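Long-range contacts in ethanolamine kinase Pv091845 (Plasmodium vivax, PDB 2QG7), which probably phosphorylates ethanolamine, the first step in making phosphatidylethanolamine by way of free ethanolamine: residues D[72-77]-D[95-100]; D[138-143]-D[174-179]; D[239-244]-D[275-280]. One frame throughout, in Å; residues are numbered along the deposited sequence.

Overall arrangement
The three contacts follow one another along the chain without overlap, from an N-terminal pair of helices through a sheet to a second pair of helices. Interactions 1 and 2 have centres about 11 Å apart and touch: Y98 packs against F174 and I179, so helix 84-98 lies against the five-stranded antiparallel sheet, and V77, just after helix 65-75, packs on N176. Interaction 3, between helices 236-251 and 269-284, lies on the opposite side of the chain's centre, its centre about 29 Å from that of interaction 2 and about 39 Å from that of interaction 1. A part built round the five-stranded sheet and a mainly helical part are consistent with the two-lobed kinase-like fold of the family.

Interaction 1: D[72-77]-D[95-100]; sequences LLKKYV and MLHYGK
L73 sets CD1 against both H97 and Y98, and this is the tightly packed half of the contact. The methyl carbon CD1 of L73, a buried residue, is 3.8 Å from CB of H97, and L73 CD1 lies equally far, 3.8 Å, from CE1 of Y98. It approaches the imidazole at the edge, near its plane, and meets the tyrosine ring obliquely. H97 has CG anti to the backbone N (chi1 177°), unlike Y98, and the different first torsions bring ND1 of H97 over one face of the Y98 ring.

The other half is looser and faces solvent. K74 is exposed and meets the phenol only near the end of its chain, which bends at chi2 (-83°) and places CE 3.4 Å from OH of Y98. The hydrogen bond from K74 NZ to OH of Y98, also 3.4 Å long, is weak. L73 meanwhile rests on Y93 and V94 of the opposing helix, and Y98 stacks on F174 of the sheet. Two successive helices, 65-75 and 84-98, thus pack through a leucine set against a histidine and a tyrosine, with a lysine on the solvent side, beside the antiparallel sheet, consistent with the kinase-like fold of the family.

Interaction 2: D[138-143]-D[174-179]; sequences IRLYGP and FTNGRI
Strands 138-141 and 177-179 run antiparallel, 172° between their directions and 4.7 Å between their axes. R139 and R178 form a hydrogen-bonded pair: R139 N donates to R178 O at 3.0 Å, and R178 N returns to R139 O at 2.8 Å. I138 with I179 and L140 with G177 are the flanking non-hydrogen-bonded pairs. Y141 N then bonds to N176 O, 3.0 Å away, in the type I turn from F174 to G177.

The Y141 ring lies over G177, whose CA stands 3.6 Å from the ring centroid, close to the normal, a CH-pi contact. R178 sets CG between its backbone N and carbonyl carbon (chi1 72°) and bends at chi3, which brings NE to a weak hydrogen bond with Y141 OH (3.4 Å). R139 and R178 lie side by side, pointing the same way, with R139 CD over one guanidinium face of R178; the two guanidinium planes are 54° apart.

R139 NE and R178 NH2 come within 3.2 Å, two donors without a bond. E180 forms salt bridges with both arginines and E154 takes NH1 of R178; these carboxylates probably offset the positive charge, allowing the two buried guanidinium groups to lie together beside the sheet.

Interaction 3: D[239-244]-D[275-280]; sequences TIWKYF and SIVEVE
W241 and I276 meet at the middle of the contact. CG2 of I276 lies over one face of the indole, 3.9 Å from the centroid of the six-membered ring, a CH-pi contact displaced toward the rim. The nearest indole atom to that methyl is CZ2 of W241, at 3.6 Å. V277 approaches from another direction: its CG2 is at the ring edge, near the plane, 3.7 Å from CZ2 of W241. Also at the edge, E280 receives the hydrogen bond from W241 NE1 to OE1, 2.9 Å long with an angle of 160° at the hydrogen. The carboxylate oxygen is met on its syn side, while the ring and carboxylate planes are 52° apart. E280 reaches this position with CG anti to the backbone N and the chain extended beyond it.

I276 uses its two branches separately. CG2, anti to the backbone N, reaches the indole and I240 CG2, whereas the other branch carries CD1 to within 3.7 Å of CD1 of F244. The phenyl ring of F244 is met obliquely; on one of its faces lies CZ3 of W241, from the same helix.

K284, R273 and F269 form the next layer and probably restrain these groups. The other oxygen of E280, OE2, makes a salt bridge with K284. Thus the carboxylate is held by two partners, one through each oxygen. R273 packs on both W241 and F244, and the F269 and F244 rings meet at an inclination.

Helices 236-251 and 269-284 run antiparallel here, at 176° and with 11.5 Å between the axes of the short segments, a separation spanned by the large side chains. Helix 413-430 packs against I240 and Y243, and F257 of the second subunit touches E278.

Interaction 1: D[72-77]-D[95-100]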
ATOM      1  N   LEU D  72      43.135  -0.847  -0.408  1.00 68.26           N
ATOM      2  CA  LEU D  72      41.923  -1.242   0.345  1.00 67.77           C
ATOM      3  C   LEU D  72      40.660  -0.600  -0.220  1.00 67.58           C
ATOM      4  O   LEU D  72      39.591  -1.199  -0.170  1.00 67.76           O
ATOM      5  CB  LEU D  72      42.043  -0.946   1.860  1.00 67.53           C
ATOM      6  CG  LEU D  72      43.090  -1.718   2.699  1.00 65.64           C
ATOM      7  CD1 LEU D  72      43.222  -1.147   4.128  1.00 61.13           C
ATOM      8  CD2 LEU D  72      42.827  -3.234   2.686  1.00 62.65           C
ATOM      9  N   LEU D  73      40.800   0.611  -0.757  1.00 67.65           N
ATOM     10  CA  LEU D  73      39.693   1.320  -1.415  1.00 67.65           C
ATOM     11  C   LEU D  73      39.308   0.673  -2.726  1.00 68.21           C
ATOM     12  O   LEU D  73      38.143   0.716  -3.116  1.00 68.88           O
ATOM     13  CB  LEU D  73      40.032   2.791  -1.662  1.00 66.67           C
ATOM     14  CG  LEU D  73      39.954   3.726  -0.454  1.00 64.99           C
ATOM     15  CD1 LEU D  73      40.638   5.055  -0.777  1.00 63.81           C
ATOM     16  CD2 LEU D  73      38.544   3.945  -0.026  1.00 62.23           C
ATOM     17  N   LYS D  74      40.301   0.096  -3.399  1.00 68.99           N
ATOM     18  CA  LYS D  74      40.123  -0.581  -4.687  1.00 69.31           C
ATOM     19  C   LYS D  74      39.595  -1.997  -4.497  1.00 68.77           C
ATOM     20  O   LYS D  74      38.881  -2.515  -5.356  1.00 68.90           O
ATOM     21  CB  LYS D  74      41.452  -0.641  -5.449  1.00 69.65           C
ATOM     22  CG  LYS D  74      42.061   0.712  -5.770  1.00 72.35           C
ATOM     23  CD  LYS D  74      41.452   1.315  -7.056  1.00 77.55           C
ATOM     24  CE  LYS D  74      41.811   2.845  -7.074  1.00 80.32           C
ATOM     25  NZ  LYS D  74      41.180   3.423  -8.318  1.00 82.99           N
ATOM     26  N   LYS D  75      39.948  -2.622  -3.377  1.00 68.56           N
ATOM     27  CA  LYS D  75      39.488  -3.981  -3.108  1.00 68.38           C
ATOM     28  C   LYS D  75      38.055  -4.071  -2.574  1.00 67.74           C
ATOM     29  O   LYS D  75      37.377  -5.064  -2.833  1.00 67.71           O
ATOM     30  CB  LYS D  75      40.469  -4.727  -2.188  1.00 68.91           C
ATOM     31  CG  LYS D  75      40.143  -6.258  -2.011  1.00 70.63           C
ATOM     32  CD  LYS D  75      41.394  -7.056  -1.635  1.00 72.72           C
ATOM     33  CE  LYS D  75      41.604  -7.096  -0.138  1.00 73.97           C
ATOM     34  NZ  LYS D  75      42.719  -8.036   0.215  1.00 76.39           N
ATOM     35  N   TYR D  76      37.605  -3.049  -1.835  1.00 67.55           N
ATOM     36  CA  TYR D  76      36.286  -3.080  -1.171  1.00 67.36           C
ATOM     37  C   TYR D  76      35.378  -1.979  -1.670  1.00 67.67           C
ATOM     38  O   TYR D  76      35.297  -0.901  -1.087  1.00 68.33           O
ATOM     39  CB  TYR D  76      36.430  -3.042   0.364  1.00 67.28           C
ATOM     40  CG  TYR D  76      37.205  -4.233   0.892  1.00 66.10           C
ATOM     41  CD1 TYR D  76      38.548  -4.114   1.209  1.00 65.52           C
ATOM     42  CD2 TYR D  76      36.600  -5.490   1.021  1.00 66.03           C
ATOM     43  CE1 TYR D  76      39.276  -5.201   1.658  1.00 67.01           C
ATOM     44  CE2 TYR D  76      37.320  -6.596   1.476  1.00 67.28           C
ATOM     45  CZ  TYR D  76      38.664  -6.441   1.791  1.00 67.61           C
ATOM     46  OH  TYR D  76      39.411  -7.515   2.235  1.00 69.17           O
ATOM     47  N   VAL D  77      34.669  -2.278  -2.752  1.00 67.87           N
ATOM     48  CA  VAL D  77      33.956  -1.261  -3.531  1.00 67.46           C
ATOM     49  C   VAL D  77      32.447  -1.467  -3.474  1.00 67.80           C
ATOM     50  O   VAL D  77      31.697  -0.775  -4.165  1.00 67.97           O
ATOM     51  CB  VAL D  77      34.452  -1.236  -5.021  1.00 67.32           C
ATOM     52  CG1 VAL D  77      35.860  -0.672  -5.105  1.00 66.70           C
ATOM     53  CG2 VAL D  77      34.451  -2.646  -5.631  1.00 66.55           C
ATOM     54  N   MET D  95      39.176  10.108   2.119  1.00 64.02           N
ATOM     55  CA  MET D  95      39.800  11.411   2.341  1.00 64.57           C
ATOM     56  C   MET D  95      41.332  11.401   2.233  1.00 65.02           C
ATOM     57  O   MET D  95      41.963  12.416   1.913  1.00 65.34           O
ATOM     58  CB  MET D  95      39.369  11.994   3.708  1.00 64.02           C
ATOM     59  CG  MET D  95      37.860  12.388   3.807  1.00 63.74           C
ATOM     60  SD  MET D  95      37.151  13.330   2.409  1.00 62.63           S
ATOM     61  CE  MET D  95      38.159  14.876   2.352  1.00 58.49           C
ATOM     62  N   LEU D  96      41.935  10.262   2.534  1.00 65.56           N
ATOM     63  CA  LEU D  96      43.382  10.164   2.527  1.00 66.31           C
ATOM     64  C   LEU D  96      43.939  10.023   1.104  1.00 66.70           C
ATOM     65  O   LEU D  96      44.970  10.622   0.780  1.00 67.42           O
ATOM     66  CB  LEU D  96      43.848   9.004   3.431  1.00 66.34           C
ATOM     67  CG  LEU D  96      45.342   8.647   3.578  1.00 66.24           C
ATOM     68  CD1 LEU D  96      46.175   9.753   4.268  1.00 64.53           C
ATOM     69  CD2 LEU D  96      45.461   7.337   4.321  1.00 66.23           C
ATOM     70  N   HIS D  97      43.264   9.229   0.272  1.00 66.77           N
ATOM     71  CA  HIS D  97      43.719   8.938  -1.082  1.00 66.94           C
ATOM     72  C   HIS D  97      43.019   9.842  -2.097  1.00 67.25           C
ATOM     73  O   HIS D  97      43.668  10.641  -2.790  1.00 67.92           O
ATOM     74  CB  HIS D  97      43.491   7.449  -1.415  1.00 66.54           C
ATOM     75  CG  HIS D  97      43.877   7.072  -2.814  1.00 66.84           C
ATOM     76  ND1 HIS D  97      43.042   6.358  -3.654  1.00 66.43           N
ATOM     77  CD2 HIS D  97      45.003   7.328  -3.531  1.00 68.07           C
ATOM     78  CE1 HIS D  97      43.634   6.183  -4.824  1.00 66.08           C
ATOM     79  NE2 HIS D  97      44.826   6.760  -4.776  1.00 68.01           N
ATOM     80  N   TYR D  98      41.694   9.720  -2.179  1.00 67.26           N
ATOM     81  CA  TYR D  98      40.908  10.450  -3.181  1.00 67.22           C
ATOM     82  C   TYR D  98      40.876  11.972  -2.929  1.00 67.69           C
ATOM     83  O   TYR D  98      41.085  12.771  -3.853  1.00 66.92           O
ATOM     84  CB  TYR D  98      39.490   9.854  -3.285  1.00 66.42           C
ATOM     85  CG  TYR D  98      39.446   8.494  -3.933  1.00 64.62           C
ATOM     86  CD1 TYR D  98      38.798   7.420  -3.305  1.00 62.76           C
ATOM     87  CD2 TYR D  98      40.051   8.269  -5.195  1.00 64.84           C
ATOM     88  CE1 TYR D  98      38.749   6.142  -3.904  1.00 63.04           C
ATOM     89  CE2 TYR D  98      40.007   6.993  -5.812  1.00 63.47           C
ATOM     90  CZ  TYR D  98      39.360   5.931  -5.155  1.00 64.21           C
ATOM     91  OH  TYR D  98      39.309   4.674  -5.749  1.00 64.32           O
ATOM     92  N   GLY D  99      40.632  12.338  -1.669  1.00 68.30           N
ATOM     93  CA  GLY D  99      40.555  13.718  -1.238  1.00 69.45           C
ATOM     94  C   GLY D  99      41.834  14.200  -0.591  1.00 70.41           C
ATOM     95  O   GLY D  99      41.800  14.874   0.435  1.00 70.04           O
ATOM     96  N   LYS D 100      42.961  13.864  -1.212  1.00 71.85           N
ATOM     97  CA  LYS D 100      44.292  14.189  -0.686  1.00 73.42           C
ATOM     98  C   LYS D 100      44.609  15.680  -0.797  1.00 74.00           C
ATOM     99  O   LYS D 100      45.247  16.248   0.093  1.00 74.12           O
ATOM    100  CB  LYS D 100      45.364  13.354  -1.393  1.00 73.59           C
ATOM    101  CG  LYS D 100      45.254  13.385  -2.908  1.00 75.92           C
ATOM    102  CD  LYS D 100      46.466  12.771  -3.571  1.00 81.79           C
ATOM    103  CE  LYS D 100      46.493  13.123  -5.078  1.00 84.47           C
ATOM    104  NZ  LYS D 100      47.639  12.450  -5.791  1.00 86.59           N
TER

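Interaction 2: D[138-143]-D[174-179]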
ATOM      1  N   ILE D 138      30.768  12.839   1.454  1.00 75.33           N
ATOM      2  CA  ILE D 138      31.111  11.639   0.723  1.00 74.34           C
ATOM      3  C   ILE D 138      29.831  10.933   0.318  1.00 74.27           C
ATOM      4  O   ILE D 138      28.941  10.702   1.144  1.00 73.74           O
ATOM      5  CB  ILE D 138      32.043  10.685   1.508  1.00 74.11           C
ATOM      6  CG1 ILE D 138      33.340  11.398   1.894  1.00 73.94           C
ATOM      7  CG2 ILE D 138      32.357   9.439   0.680  1.00 72.61           C
ATOM      8  CD1 ILE D 138      34.260  10.557   2.759  1.00 72.50           C
ATOM      9  N   ARG D 139      29.750  10.615  -0.970  1.00 74.06           N
ATOM     10  CA  ARG D 139      28.629   9.888  -1.499  1.00 74.20           C
ATOM     11  C   ARG D 139      29.126   8.553  -2.021  1.00 74.50           C
ATOM     12  O   ARG D 139      29.991   8.485  -2.908  1.00 73.97           O
ATOM     13  CB  ARG D 139      27.938  10.695  -2.605  1.00 74.27           C
ATOM     14  CG  ARG D 139      26.624  10.105  -3.076  1.00 74.19           C
ATOM     15  CD  ARG D 139      26.146  10.791  -4.334  1.00 75.08           C
ATOM     16  NE  ARG D 139      25.754  12.179  -4.096  1.00 77.31           N
ATOM     17  CZ  ARG D 139      24.577  12.570  -3.597  1.00 79.49           C
ATOM     18  NH1 ARG D 139      24.343  13.868  -3.427  1.00 81.41           N
ATOM     19  NH2 ARG D 139      23.631  11.684  -3.262  1.00 80.62           N
ATOM     20  N   LEU D 140      28.575   7.493  -1.441  1.00 75.25           N
ATOM     21  CA  LEU D 140      28.935   6.128  -1.790  1.00 75.90           C
ATOM     22  C   LEU D 140      27.739   5.493  -2.464  1.00 76.88           C
ATOM     23  O   LEU D 140      26.637   5.463  -1.902  1.00 76.88           O
ATOM     24  CB  LEU D 140      29.349   5.342  -0.538  1.00 75.39           C
ATOM     25  CG  LEU D 140      30.582   5.838   0.237  1.00 74.77           C
ATOM     26  CD1 LEU D 140      30.738   5.054   1.506  1.00 74.71           C
ATOM     27  CD2 LEU D 140      31.859   5.696  -0.583  1.00 74.46           C
ATOM     28  N   TYR D 141      27.957   5.007  -3.680  1.00 78.59           N
ATOM     29  CA  TYR D 141      26.882   4.424  -4.486  1.00 80.32           C
ATOM     30  C   TYR D 141      26.484   3.030  -3.997  1.00 82.48           C
ATOM     31  O   TYR D 141      27.321   2.301  -3.445  1.00 82.40           O
ATOM     32  CB  TYR D 141      27.279   4.356  -5.971  1.00 79.70           C
ATOM     33  CG  TYR D 141      27.936   5.599  -6.559  1.00 76.49           C
ATOM     34  CD1 TYR D 141      27.535   6.891  -6.170  1.00 73.11           C
ATOM     35  CD2 TYR D 141      28.941   5.472  -7.540  1.00 73.33           C
ATOM     36  CE1 TYR D 141      28.133   8.012  -6.715  1.00 70.67           C
ATOM     37  CE2 TYR D 141      29.542   6.592  -8.098  1.00 70.91           C
ATOM     38  CZ  TYR D 141      29.127   7.863  -7.682  1.00 70.48           C
ATOM     39  OH  TYR D 141      29.715   8.984  -8.229  1.00 68.64           O
ATOM     40  N   GLY D 142      25.207   2.666  -4.208  1.00 85.39           N
ATOM     41  CA  GLY D 142      24.737   1.295  -3.944  1.00 89.61           C
ATOM     42  C   GLY D 142      25.160   0.275  -5.010  1.00 92.55           C
ATOM     43  O   GLY D 142      26.014   0.566  -5.864  1.00 93.09           O
ATOM     44  N   PRO D 143      24.594  -0.951  -4.954  1.00 94.96           N
ATOM     45  CA  PRO D 143      24.805  -1.978  -6.005  1.00 96.68           C
ATOM     46  C   PRO D 143      23.841  -1.815  -7.206  1.00 98.36           C
ATOM     47  O   PRO D 143      23.569  -2.775  -7.939  1.00 98.57           O
ATOM     48  CB  PRO D 143      24.531  -3.305  -5.265  1.00 96.72           C
ATOM     49  CG  PRO D 143      24.147  -2.905  -3.818  1.00 96.36           C
ATOM     50  CD  PRO D 143      23.752  -1.461  -3.860  1.00 95.10           C
ATOM     51  N   PHE D 174      35.175   8.590  -8.246  1.00 58.80           N
ATOM     52  CA  PHE D 174      35.761   7.242  -8.250  1.00 57.46           C
ATOM     53  C   PHE D 174      34.699   6.183  -8.498  1.00 58.20           C
ATOM     54  O   PHE D 174      33.492   6.456  -8.381  1.00 58.11           O
ATOM     55  CB  PHE D 174      36.583   6.944  -6.974  1.00 57.01           C
ATOM     56  CG  PHE D 174      35.951   7.428  -5.673  1.00 52.85           C
ATOM     57  CD1 PHE D 174      35.204   6.558  -4.882  1.00 49.64           C
ATOM     58  CD2 PHE D 174      36.127   8.737  -5.236  1.00 49.67           C
ATOM     59  CE1 PHE D 174      34.635   6.982  -3.694  1.00 47.74           C
ATOM     60  CE2 PHE D 174      35.564   9.168  -4.033  1.00 47.62           C
ATOM     61  CZ  PHE D 174      34.816   8.288  -3.265  1.00 48.01           C
ATOM     62  N   THR D 175      35.139   4.969  -8.838  1.00 58.52           N
ATOM     63  CA  THR D 175      34.200   3.975  -9.413  1.00 59.61           C
ATOM     64  C   THR D 175      33.041   3.595  -8.508  1.00 58.53           C
ATOM     65  O   THR D 175      32.060   2.972  -8.969  1.00 59.12           O
ATOM     66  CB  THR D 175      34.892   2.674  -9.921  1.00 59.94           C
ATOM     67  OG1 THR D 175      35.644   2.077  -8.845  1.00 63.02           O
ATOM     68  CG2 THR D 175      35.816   2.992 -11.110  1.00 62.05           C
ATOM     69  N   ASN D 176      33.138   3.982  -7.231  1.00 57.08           N
ATOM     70  CA  ASN D 176      32.146   3.549  -6.250  1.00 55.07           C
ATOM     71  C   ASN D 176      31.581   4.710  -5.406  1.00 54.39           C
ATOM     72  O   ASN D 176      30.765   4.518  -4.495  1.00 53.47           O
ATOM     73  CB  ASN D 176      32.703   2.367  -5.423  1.00 55.05           C
ATOM     74  CG  ASN D 176      33.755   2.797  -4.403  1.00 52.85           C
ATOM     75  OD1 ASN D 176      33.486   2.800  -3.217  1.00 52.83           O
ATOM     76  ND2 ASN D 176      34.936   3.177  -4.862  1.00 54.40           N
ATOM     77  N   GLY D 177      31.978   5.928  -5.754  1.00 53.79           N
ATOM     78  CA  GLY D 177      31.439   7.083  -5.070  1.00 53.76           C
ATOM     79  C   GLY D 177      32.086   8.352  -5.505  1.00 54.25           C
ATOM     80  O   GLY D 177      32.796   8.381  -6.517  1.00 54.16           O
ATOM     81  N   ARG D 178      31.854   9.412  -4.737  1.00 55.33           N
ATOM     82  CA  ARG D 178      32.468  10.713  -5.024  1.00 56.75           C
ATOM     83  C   ARG D 178      32.644  11.582  -3.782  1.00 57.81           C
ATOM     84  O   ARG D 178      32.032  11.325  -2.726  1.00 57.87           O
ATOM     85  CB  ARG D 178      31.625  11.489  -6.051  1.00 57.15           C
ATOM     86  CG  ARG D 178      30.305  12.017  -5.475  1.00 57.75           C
ATOM     87  CD  ARG D 178      29.617  12.938  -6.433  1.00 57.56           C
ATOM     88  NE  ARG D 178      28.889  12.200  -7.440  1.00 58.73           N
ATOM     89  CZ  ARG D 178      27.580  12.314  -7.666  1.00 59.19           C
ATOM     90  NH1 ARG D 178      27.033  11.581  -8.630  1.00 60.32           N
ATOM     91  NH2 ARG D 178      26.825  13.152  -6.949  1.00 59.50           N
ATOM     92  N   ILE D 179      33.461  12.628  -3.928  1.00 58.85           N
ATOM     93  CA  ILE D 179      33.608  13.649  -2.889  1.00 60.28           C
ATOM     94  C   ILE D 179      33.077  14.983  -3.416  1.00 61.06           C
ATOM     95  O   ILE D 179      33.565  15.522  -4.424  1.00 60.85           O
ATOM     96  CB  ILE D 179      35.082  13.836  -2.377  1.00 60.12           C
ATOM     97  CG1 ILE D 179      35.738  12.485  -2.047  1.00 60.29           C
ATOM     98  CG2 ILE D 179      35.088  14.744  -1.144  1.00 60.03           C
ATOM     99  CD1 ILE D 179      37.278  12.548  -1.864  1.00 58.29           C
TER

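Interaction 3: D[239-244]-D[275-280]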
ATOM      1  N   THR D 239      14.126   5.316 -21.431  1.00 57.20           N
ATOM      2  CA  THR D 239      14.312   4.874 -20.045  1.00 57.40           C
ATOM      3  C   THR D 239      13.157   3.971 -19.617  1.00 57.59           C
ATOM      4  O   THR D 239      13.395   2.903 -19.050  1.00 57.76           O
ATOM      5  CB  THR D 239      14.443   6.063 -19.071  1.00 56.87           C
ATOM      6  OG1 THR D 239      15.550   6.865 -19.471  1.00 58.26           O
ATOM      7  CG2 THR D 239      14.704   5.607 -17.663  1.00 57.10           C
ATOM      8  N   ILE D 240      11.925   4.393 -19.914  1.00 57.59           N
ATOM      9  CA  ILE D 240      10.739   3.577 -19.632  1.00 57.69           C
ATOM     10  C   ILE D 240      10.789   2.218 -20.334  1.00 57.56           C
ATOM     11  O   ILE D 240      10.529   1.197 -19.715  1.00 57.98           O
ATOM     12  CB  ILE D 240       9.410   4.322 -19.955  1.00 57.37           C
ATOM     13  CG1 ILE D 240       9.294   5.582 -19.113  1.00 54.68           C
ATOM     14  CG2 ILE D 240       8.200   3.422 -19.678  1.00 58.35           C
ATOM     15  CD1 ILE D 240       8.033   6.366 -19.397  1.00 51.77           C
ATOM     16  N   TRP D 241      11.120   2.212 -21.619  1.00 57.75           N
ATOM     17  CA  TRP D 241      11.304   0.953 -22.366  1.00 57.27           C
ATOM     18  C   TRP D 241      12.473   0.131 -21.878  1.00 57.06           C
ATOM     19  O   TRP D 241      12.432  -1.094 -21.960  1.00 57.61           O
ATOM     20  CB  TRP D 241      11.422   1.183 -23.884  1.00 57.18           C
ATOM     21  CG  TRP D 241      10.103   1.558 -24.514  1.00 55.94           C
ATOM     22  CD1 TRP D 241       9.766   2.767 -25.050  1.00 56.47           C
ATOM     23  CD2 TRP D 241       8.950   0.723 -24.657  1.00 56.22           C
ATOM     24  NE1 TRP D 241       8.474   2.742 -25.519  1.00 55.09           N
ATOM     25  CE2 TRP D 241       7.944   1.503 -25.282  1.00 56.37           C
ATOM     26  CE3 TRP D 241       8.652  -0.600 -24.298  1.00 55.01           C
ATOM     27  CZ2 TRP D 241       6.655   0.987 -25.577  1.00 56.49           C
ATOM     28  CZ3 TRP D 241       7.373  -1.103 -24.588  1.00 54.65           C
ATOM     29  CH2 TRP D 241       6.395  -0.312 -25.221  1.00 53.59           C
ATOM     30  N   LYS D 242      13.512   0.785 -21.356  1.00 56.81           N
ATOM     31  CA  LYS D 242      14.651   0.050 -20.813  1.00 56.14           C
ATOM     32  C   LYS D 242      14.192  -0.755 -19.594  1.00 55.28           C
ATOM     33  O   LYS D 242      14.552  -1.908 -19.437  1.00 55.19           O
ATOM     34  CB  LYS D 242      15.749   1.032 -20.432  1.00 56.93           C
ATOM     35  CG  LYS D 242      17.118   0.436 -19.975  1.00 59.47           C
ATOM     36  CD  LYS D 242      17.760   1.465 -18.910  1.00 65.33           C
ATOM     37  CE  LYS D 242      19.165   0.929 -18.422  1.00 69.39           C
ATOM     38  NZ  LYS D 242      19.841   1.898 -17.443  1.00 68.04           N
ATOM     39  N   TYR D 243      13.412  -0.129 -18.720  1.00 54.21           N
ATOM     40  CA  TYR D 243      12.897  -0.808 -17.538  1.00 54.12           C
ATOM     41  C   TYR D 243      11.966  -1.988 -17.925  1.00 54.17           C
ATOM     42  O   TYR D 243      12.042  -3.060 -17.340  1.00 53.27           O
ATOM     43  CB  TYR D 243      12.147   0.166 -16.626  1.00 53.83           C
ATOM     44  CG  TYR D 243      12.917   1.315 -16.023  1.00 52.94           C
ATOM     45  CD1 TYR D 243      14.303   1.244 -15.802  1.00 56.01           C
ATOM     46  CD2 TYR D 243      12.252   2.468 -15.640  1.00 52.58           C
ATOM     47  CE1 TYR D 243      15.010   2.326 -15.216  1.00 54.22           C
ATOM     48  CE2 TYR D 243      12.924   3.531 -15.058  1.00 53.45           C
ATOM     49  CZ  TYR D 243      14.300   3.455 -14.834  1.00 54.01           C
ATOM     50  OH  TYR D 243      14.956   4.532 -14.255  1.00 55.30           O
ATOM     51  N   PHE D 244      11.120  -1.767 -18.932  1.00 54.52           N
ATOM     52  CA  PHE D 244      10.185  -2.741 -19.403  1.00 55.20           C
ATOM     53  C   PHE D 244      10.932  -3.975 -19.871  1.00 56.71           C
ATOM     54  O   PHE D 244      10.617  -5.091 -19.436  1.00 57.29           O
ATOM     55  CB  PHE D 244       9.342  -2.167 -20.531  1.00 54.99           C
ATOM     56  CG  PHE D 244       8.347  -3.150 -21.106  1.00 55.14           C
ATOM     57  CD1 PHE D 244       7.058  -3.266 -20.552  1.00 54.93           C
ATOM     58  CD2 PHE D 244       8.695  -3.973 -22.193  1.00 52.29           C
ATOM     59  CE1 PHE D 244       6.151  -4.199 -21.079  1.00 53.94           C
ATOM     60  CE2 PHE D 244       7.797  -4.894 -22.717  1.00 50.37           C
ATOM     61  CZ  PHE D 244       6.539  -5.016 -22.168  1.00 51.32           C
ATOM     62  N   SER D 275      -0.034  -0.305 -22.881  1.00 55.02           N
ATOM     63  CA  SER D 275      -0.295   0.840 -22.029  1.00 54.55           C
ATOM     64  C   SER D 275       0.806   1.883 -22.115  1.00 54.13           C
ATOM     65  O   SER D 275       0.532   3.070 -22.062  1.00 54.40           O
ATOM     66  CB  SER D 275      -0.416   0.377 -20.585  1.00 54.67           C
ATOM     67  OG  SER D 275      -1.705  -0.191 -20.376  1.00 55.53           O
ATOM     68  N   ILE D 276       2.048   1.433 -22.224  1.00 54.20           N
ATOM     69  CA  ILE D 276       3.187   2.339 -22.400  1.00 54.49           C
ATOM     70  C   ILE D 276       3.161   3.035 -23.778  1.00 55.45           C
ATOM     71  O   ILE D 276       3.409   4.250 -23.878  1.00 55.83           O
ATOM     72  CB  ILE D 276       4.530   1.631 -22.178  1.00 53.70           C
ATOM     73  CG1 ILE D 276       4.623   1.105 -20.745  1.00 50.41           C
ATOM     74  CG2 ILE D 276       5.689   2.588 -22.515  1.00 54.52           C
ATOM     75  CD1 ILE D 276       5.776   0.185 -20.525  1.00 47.31           C
ATOM     76  N   VAL D 277       2.850   2.256 -24.815  1.00 55.38           N
ATOM     77  CA  VAL D 277       2.580   2.770 -26.148  1.00 55.29           C
ATOM     78  C   VAL D 277       1.442   3.805 -26.113  1.00 55.66           C
ATOM     79  O   VAL D 277       1.561   4.882 -26.698  1.00 56.72           O
ATOM     80  CB  VAL D 277       2.264   1.613 -27.152  1.00 54.96           C
ATOM     81  CG1 VAL D 277       1.700   2.157 -28.439  1.00 55.88           C
ATOM     82  CG2 VAL D 277       3.491   0.810 -27.452  1.00 53.01           C
ATOM     83  N   GLU D 278       0.355   3.491 -25.425  1.00 55.83           N
ATOM     84  CA  GLU D 278      -0.756   4.438 -25.276  1.00 56.75           C
ATOM     85  C   GLU D 278      -0.389   5.743 -24.536  1.00 56.54           C
ATOM     86  O   GLU D 278      -0.894   6.823 -24.885  1.00 56.92           O
ATOM     87  CB  GLU D 278      -1.919   3.766 -24.539  1.00 56.94           C
ATOM     88  CG  GLU D 278      -3.219   4.535 -24.597  1.00 60.58           C
ATOM     89  CD  GLU D 278      -4.394   3.814 -23.930  1.00 67.05           C
ATOM     90  OE1 GLU D 278      -4.165   2.896 -23.101  1.00 70.39           O
ATOM     91  OE2 GLU D 278      -5.569   4.187 -24.208  1.00 70.00           O
ATOM     92  N   VAL D 279       0.440   5.630 -23.491  1.00 55.56           N
ATOM     93  CA  VAL D 279       0.835   6.783 -22.692  1.00 55.07           C
ATOM     94  C   VAL D 279       1.822   7.648 -23.479  1.00 54.26           C
ATOM     95  O   VAL D 279       1.614   8.867 -23.571  1.00 53.22           O
ATOM     96  CB  VAL D 279       1.360   6.386 -21.263  1.00 54.82           C
ATOM     97  CG1 VAL D 279       1.898   7.571 -20.542  1.00 53.50           C
ATOM     98  CG2 VAL D 279       0.210   5.855 -20.437  1.00 55.85           C
ATOM     99  N   GLU D 280       2.829   6.992 -24.077  1.00 53.78           N
ATOM    100  CA  GLU D 280       3.803   7.625 -24.979  1.00 53.85           C
ATOM    101  C   GLU D 280       3.159   8.473 -26.044  1.00 54.87           C
ATOM    102  O   GLU D 280       3.557   9.624 -26.239  1.00 55.25           O
ATOM    103  CB  GLU D 280       4.685   6.587 -25.659  1.00 53.61           C
ATOM    104  CG  GLU D 280       5.912   7.160 -26.300  1.00 53.10           C
ATOM    105  CD  GLU D 280       6.913   6.087 -26.675  1.00 56.11           C
ATOM    106  OE1 GLU D 280       6.711   4.924 -26.256  1.00 56.71           O
ATOM    107  OE2 GLU D 280       7.897   6.382 -27.407  1.00 56.77           O
TER